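Local atomic coordinates of muconate cycloisomerase (Azorhizobium caulinodans, PDB entry 3MY9), a protein that belongs to the enolase superfamily, pairing an alpha+beta N-terminal capping domain with a modified TIM barrel, and is modelled here with magnesium ions. Residues 112-117 against 356-361. Numbering follows the deposited sequence.
Sequences LLDILG and PGLGIS
Helix 102-120 brings D114 and G117 up against the type II' turn P356-G359, and the backbones close to 3.9 Å between the CA atoms of D114 and G357. Glycines line both sides of this approach: G357 has no side chain, its CA lies 3.5 Å from OD1 of D114, and its phi of 60° at the second position of the turn is a value that favours glycine. G117, one helical turn on and likewise without a side chain, sets its backbone against the turn, its O meeting CB of P356 at 3.8 Å. D114 supplies the polar link. With CG anti to the backbone N (chi1 -163°), its carboxylate reaches from the helix to the turn, where OD1 accepts the N-H of L358 at 2.9 Å in a nearly straight bond (177°) that arrives from above the carboxylate plane. In enolase-superfamily terms a helix of the N-terminal capping domain here meets a loop from late in the chain, following strand 349-351, in a family where the chain's end commonly returns to that domain. Water 1 extends the link, donating to D114 OD1 at 2.7 Å and accepting from the N of I360 at 3.1 Å. The other oxygen, OD2, takes the backbone N-H of W51, so that both oxygens of this buried carboxylate are engaged and its rotation is restricted; these donors would probably favour the charged form. L358 lays its side chain across that of D114 at about a right angle, CD1 coming within 3.7 Å of D114 CG, and also packs on A309 and A310 of helix 305-316.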
ATOM      1  N   LEU A 112     -34.617   2.722 -30.515  1.00 54.20           N
ATOM      2  CA  LEU A 112     -33.825   3.097 -31.704  1.00 54.67           C
ATOM      3  C   LEU A 112     -33.127   1.884 -32.295  1.00 53.07           C
ATOM      4  O   LEU A 112     -33.001   1.784 -33.514  1.00 53.94           O
ATOM      5  CB  LEU A 112     -32.765   4.158 -31.377  1.00 54.60           C
ATOM      6  CG  LEU A 112     -33.157   5.610 -31.581  1.00 57.91           C
ATOM      7  CD1 LEU A 112     -34.504   5.920 -30.967  1.00 59.10           C
ATOM      8  CD2 LEU A 112     -32.050   6.468 -30.976  1.00 59.78           C
ATOM      9  N   LEU A 113     -32.652   0.989 -31.432  1.00 50.91           N
ATOM     10  CA  LEU A 113     -32.052  -0.262 -31.878  1.00 49.97           C
ATOM     11  C   LEU A 113     -33.096  -1.207 -32.492  1.00 51.48           C
ATOM     12  O   LEU A 113     -32.788  -1.923 -33.447  1.00 51.49           O
ATOM     13  CB  LEU A 113     -31.284  -0.945 -30.732  1.00 48.93           C
ATOM     14  CG  LEU A 113     -30.114  -0.147 -30.150  1.00 47.01           C
ATOM     15  CD1 LEU A 113     -29.384  -0.860 -28.979  1.00 45.89           C
ATOM     16  CD2 LEU A 113     -29.111   0.214 -31.258  1.00 48.08           C
ATOM     17  N   ASP A 114     -34.328  -1.188 -31.963  1.00 52.52           N
ATOM     18  CA  ASP A 114     -35.461  -1.930 -32.536  1.00 53.09           C
ATOM     19  C   ASP A 114     -35.715  -1.458 -33.986  1.00 53.91           C
ATOM     20  O   ASP A 114     -35.760  -2.263 -34.914  1.00 52.92           O
ATOM     21  CB  ASP A 114     -36.702  -1.710 -31.661  1.00 54.35           C
ATOM     22  CG  ASP A 114     -37.826  -2.731 -31.910  1.00 57.00           C
ATOM     23  OD1 ASP A 114     -37.588  -3.843 -32.442  1.00 58.75           O
ATOM     24  OD2 ASP A 114     -38.966  -2.415 -31.511  1.00 58.69           O
ATOM     25  N   ILE A 115     -35.821  -0.140 -34.165  1.00 54.40           N
ATOM     26  CA  ILE A 115     -36.017   0.450 -35.480  1.00 55.10           C
ATOM     27  C   ILE A 115     -34.863   0.128 -36.420  1.00 54.19           C
ATOM     28  O   ILE A 115     -35.074  -0.357 -37.520  1.00 54.53           O
ATOM     29  CB  ILE A 115     -36.166   1.978 -35.414  1.00 56.15           C
ATOM     30  CG1 ILE A 115     -37.470   2.387 -34.726  1.00 57.27           C
ATOM     31  CG2 ILE A 115     -36.145   2.562 -36.804  1.00 56.72           C
ATOM     32  CD1 ILE A 115     -37.652   3.919 -34.664  1.00 58.01           C
ATOM     33  N   LEU A 116     -33.640   0.402 -35.976  1.00 53.53           N
ATOM     34  CA  LEU A 116     -32.433   0.139 -36.780  1.00 52.59           C
ATOM     35  C   LEU A 116     -32.361  -1.321 -37.215  1.00 52.26           C
ATOM     36  O   LEU A 116     -32.054  -1.627 -38.371  1.00 52.34           O
ATOM     37  CB  LEU A 116     -31.181   0.498 -35.977  1.00 51.10           C
ATOM     38  CG  LEU A 116     -29.837   0.396 -36.686  1.00 50.64           C
ATOM     39  CD1 LEU A 116     -29.811   1.234 -37.969  1.00 53.92           C
ATOM     40  CD2 LEU A 116     -28.708   0.845 -35.713  1.00 49.31           C
ATOM     41  N   GLY A 117     -32.673  -2.217 -36.287  1.00 51.13           N
ATOM     42  CA  GLY A 117     -32.714  -3.632 -36.592  1.00 51.54           C
ATOM     43  C   GLY A 117     -33.739  -3.992 -37.665  1.00 53.17           C
ATOM     44  O   GLY A 117     -33.426  -4.726 -38.611  1.00 53.17           O
ATOM     45  N   PRO A 356     -35.894  -9.588 -36.491  1.00 59.30           N
ATOM     46  CA  PRO A 356     -35.209  -8.296 -36.486  1.00 57.83           C
ATOM     47  C   PRO A 356     -35.521  -7.441 -35.267  1.00 56.84           C
ATOM     48  O   PRO A 356     -36.537  -7.652 -34.598  1.00 56.50           O
ATOM     49  CB  PRO A 356     -35.728  -7.611 -37.753  1.00 59.05           C
ATOM     50  CG  PRO A 356     -36.968  -8.314 -38.114  1.00 62.03           C
ATOM     51  CD  PRO A 356     -36.821  -9.720 -37.621  1.00 61.57           C
ATOM     52  N   GLY A 357     -34.654  -6.464 -35.001  1.00 55.45           N
ATOM     53  CA  GLY A 357     -34.841  -5.575 -33.873  1.00 55.03           C
ATOM     54  C   GLY A 357     -34.864  -6.356 -32.578  1.00 54.52           C
ATOM     55  O   GLY A 357     -34.042  -7.255 -32.377  1.00 52.63           O
ATOM     56  N   LEU A 358     -35.828  -6.033 -31.716  1.00 55.65           N
ATOM     57  CA  LEU A 358     -35.984  -6.739 -30.439  1.00 55.35           C
ATOM     58  C   LEU A 358     -36.545  -8.156 -30.637  1.00 56.75           C
ATOM     59  O   LEU A 358     -36.356  -9.018 -29.785  1.00 55.55           O
ATOM     60  CB  LEU A 358     -36.865  -5.943 -29.478  1.00 55.55           C
ATOM     61  CG  LEU A 358     -36.229  -4.675 -28.904  1.00 55.02           C
ATOM     62  CD1 LEU A 358     -37.283  -3.727 -28.350  1.00 54.92           C
ATOM     63  CD2 LEU A 358     -35.183  -5.022 -27.852  1.00 51.69           C
ATOM     64  N   GLY A 359     -37.211  -8.383 -31.766  1.00 59.38           N
ATOM     65  CA  GLY A 359     -37.836  -9.666 -32.077  1.00 61.57           C
ATOM     66  C   GLY A 359     -39.205  -9.868 -31.431  1.00 63.98           C
ATOM     67  O   GLY A 359     -39.569 -10.988 -31.128  1.00 64.46           O
ATOM     68  N   ILE A 360     -39.950  -8.779 -31.232  1.00 66.27           N
ATOM     69  CA  ILE A 360     -41.288  -8.791 -30.612  1.00 68.74           C
ATOM     70  C   ILE A 360     -42.207  -7.910 -31.455  1.00 71.86           C
ATOM     71  O   ILE A 360     -41.728  -7.071 -32.217  1.00 71.53           O
ATOM     72  CB  ILE A 360     -41.251  -8.236 -29.152  1.00 68.41           C
ATOM     73  CG1 ILE A 360     -40.961  -6.727 -29.131  1.00 68.23           C
ATOM     74  CG2 ILE A 360     -40.193  -8.942 -28.328  1.00 65.60           C
ATOM     75  CD1 ILE A 360     -40.855  -6.149 -27.743  1.00 67.11           C
ATOM     76  N   SER A 361     -43.519  -8.101 -31.338  1.00 75.08           N
ATOM     77  CA  SER A 361     -44.474  -7.240 -32.026  1.00 78.10           C
ATOM     78  C   SER A 361     -45.548  -6.716 -31.082  1.00 80.03           C
ATOM     79  O   SER A 361     -45.968  -7.416 -30.163  1.00 79.92           O
ATOM     80  CB  SER A 361     -45.116  -7.982 -33.197  1.00 79.93           C
ATOM     81  OG  SER A 361     -45.265  -9.355 -32.884  1.00 82.31           O
TER
HETATM   82  O   HOH W   1     -38.947  -6.212 -32.708  1.00 28.74           O